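PDB 3R6A: uncharacterized protein from Methanosarcina mazei, which is of unknown function but belongs to the glyoxalase/bleomycin resistance protein/dioxygenase superfamily. Local coordinates for residues B[15-20]-B[44-49]. Sequence-based numbering, arbitrary orientation.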
loop_
_atom_site.group_PDB
_atom_site.type_symbol
_atom_site.label_atom_id
_atom_site.label_comp_id
_atom_site.label_asym_id
_atom_site.label_seq_id
_atom_site.Cartn_x
_atom_site.Cartn_y
_atom_site.Cartn_z
ATOM N N ALA B 15 -14.019 -4.291 -8.284
ATOM C CA ALA B 15 -14.819 -5.262 -9.017
ATOM C C ALA B 15 -14.413 -5.330 -10.485
ATOM O O ALA B 15 -14.329 -6.415 -11.065
ATOM C CB ALA B 15 -16.295 -4.902 -8.901
ATOM N N ASP B 16 -14.154 -4.173 -11.086
ATOM C CA ASP B 16 -13.774 -4.127 -12.495
ATOM C C ASP B 16 -12.717 -3.067 -12.762
ATOM O O ASP B 16 -12.838 -1.933 -12.303
ATOM C CB ASP B 16 -15.010 -3.849 -13.353
ATOM C CG ASP B 16 -16.072 -4.923 -13.205
ATOM O OD1 ASP B 16 -15.828 -6.068 -13.645
ATOM O OD2 ASP B 16 -17.148 -4.625 -12.642
ATOM N N LEU B 17 -11.688 -3.437 -13.520
ATOM C CA LEU B 17 -10.604 -2.513 -13.834
ATOM C C LEU B 17 -10.978 -1.287 -14.657
ATOM O O LEU B 17 -10.577 -0.174 -14.321
ATOM C CB LEU B 17 -9.467 -3.239 -14.557
ATOM C CG LEU B 17 -8.531 -4.129 -13.741
ATOM C CD1 LEU B 17 -7.449 -4.697 -14.651
ATOM C CD2 LEU B 17 -7.905 -3.319 -12.615
ATOM N N ASN B 18 -11.739 -1.490 -15.733
ATOM C CA ASN B 18 -12.107 -0.396 -16.631
ATOM C C ASN B 18 -12.503 0.935 -15.992
ATOM O O ASN B 18 -11.761 1.913 -16.099
ATOM C CB ASN B 18 -13.196 -0.847 -17.609
ATOM C CG ASN B 18 -12.701 -1.898 -18.579
ATOM O OD1 ASN B 18 -11.562 -1.835 -19.046
ATOM N ND2 ASN B 18 -13.557 -2.865 -18.901
ATOM N N PRO B 19 -13.669 1.000 -15.327
ATOM C CA PRO B 19 -14.032 2.285 -14.724
ATOM C C PRO B 19 -13.006 2.769 -13.696
ATOM O O PRO B 19 -12.676 3.956 -13.643
ATOM C CB PRO B 19 -15.399 2.000 -14.104
ATOM C CG PRO B 19 -15.304 0.556 -13.745
ATOM C CD PRO B 19 -14.639 -0.046 -14.959
ATOM N N ALA B 20 -12.501 1.845 -12.885
ATOM C CA ALA B 20 -11.518 2.195 -11.866
ATOM C C ALA B 20 -10.264 2.815 -12.482
ATOM O O ALA B 20 -9.792 3.855 -12.017
ATOM C CB ALA B 20 -11.148 0.962 -11.045
ATOM N N GLU B 44 -7.779 -9.816 -12.438
ATOM C CA GLU B 44 -7.018 -9.010 -13.386
ATOM C C GLU B 44 -6.122 -8.071 -12.583
ATOM O O GLU B 44 -6.556 -7.508 -11.574
ATOM C CB GLU B 44 -7.949 -8.173 -14.269
ATOM C CG GLU B 44 -8.937 -8.957 -15.139
ATOM C CD GLU B 44 -8.267 -9.891 -16.132
ATOM O OE1 GLU B 44 -7.175 -9.554 -16.641
ATOM O OE2 GLU B 44 -8.846 -10.962 -16.422
ATOM N N LEU B 45 -4.889 -7.898 -13.039
ATOM C CA LEU B 45 -3.932 -7.042 -12.348
ATOM C C LEU B 45 -3.449 -5.876 -13.205
ATOM O O LEU B 45 -3.038 -6.068 -14.347
ATOM C CB LEU B 45 -2.720 -7.872 -11.920
ATOM C CG LEU B 45 -1.650 -7.153 -11.098
ATOM C CD1 LEU B 45 -2.225 -6.800 -9.733
ATOM C CD2 LEU B 45 -0.426 -8.041 -10.943
ATOM N N ALA B 46 -3.494 -4.674 -12.643
ATOM C CA ALA B 46 -3.021 -3.484 -13.345
ATOM C C ALA B 46 -2.178 -2.648 -12.391
ATOM O O ALA B 46 -2.348 -2.723 -11.173
ATOM C CB ALA B 46 -4.200 -2.657 -13.844
ATOM N N GLN B 47 -1.250 -1.869 -12.934
ATOM C CA GLN B 47 -0.447 -0.995 -12.087
ATOM C C GLN B 47 -0.484 0.411 -12.646
ATOM O O GLN B 47 -0.261 0.616 -13.839
ATOM C CB GLN B 47 1.014 -1.448 -12.004
ATOM C CG GLN B 47 1.832 -0.583 -11.025
ATOM C CD GLN B 47 3.303 -0.953 -10.970
ATOM O OE1 GLN B 47 3.667 -2.111 -11.141
ATOM N NE2 GLN B 47 4.156 0.038 -10.713
ATOM N N ILE B 48 -0.792 1.375 -11.788
ATOM C CA ILE B 48 -0.813 2.777 -12.186
ATOM C C ILE B 48 -0.032 3.485 -11.083
ATOM O O ILE B 48 -0.364 3.353 -9.901
ATOM C CB ILE B 48 -2.258 3.301 -12.307
ATOM C CG1 ILE B 48 -2.236 4.775 -12.718
ATOM C CG2 ILE B 48 -3.012 3.077 -11.013
ATOM C CD1 ILE B 48 -3.550 5.265 -13.273
ATOM N N SER B 49 1.013 4.218 -11.464
ATOM C CA SER B 49 1.884 4.859 -10.477
ATOM C C SER B 49 2.361 3.685 -9.604
ATOM O O SER B 49 2.727 2.639 -10.148
ATOM C CB SER B 49 1.118 5.887 -9.639
ATOM O OG SER B 49 1.993 6.552 -8.741
#
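Leu17, in the first turn of helix 17-27, lays its isobutyl end on the face of strand 44-48 between Glu44 and Ala46, two residues whose CB atoms lie on the same side of the strand. Its CD1 does most of the touching, 3.5 Å from Glu44 CB and 3.9 Å from Ala46 CB. The other branch reaches only the alanine on this strand, with Leu17 CD2 4.0 Å from Ala46 CB. The leucine's CG stands anti to its carbonyl carbon (chi1 -76°), and with chi2 at -178° the two methyls reach the strand.

Glu44 offers only the root of its side chain. It crosses Leu17 at about a right angle, then bends at chi2 (-61°), which turns the carboxylate away from the leucine and toward Arg35, where OE1 forms a salt bridge with NH2. Between helix and strand the contact itself is made by carbon atoms, with no polar bond. Arg35 also touches Leu17 and Ala46, while Leu53 and Ala55 of the adjacent strand 51-55 touch the leucine too, continuing the apolar surface. Ile48 extends the helix-to-strand packing by touching Tyr24 and Glu25. A helix following the first strand and covering one face of the sheet is characteristic of the βαβββ module of the glyoxalase fold.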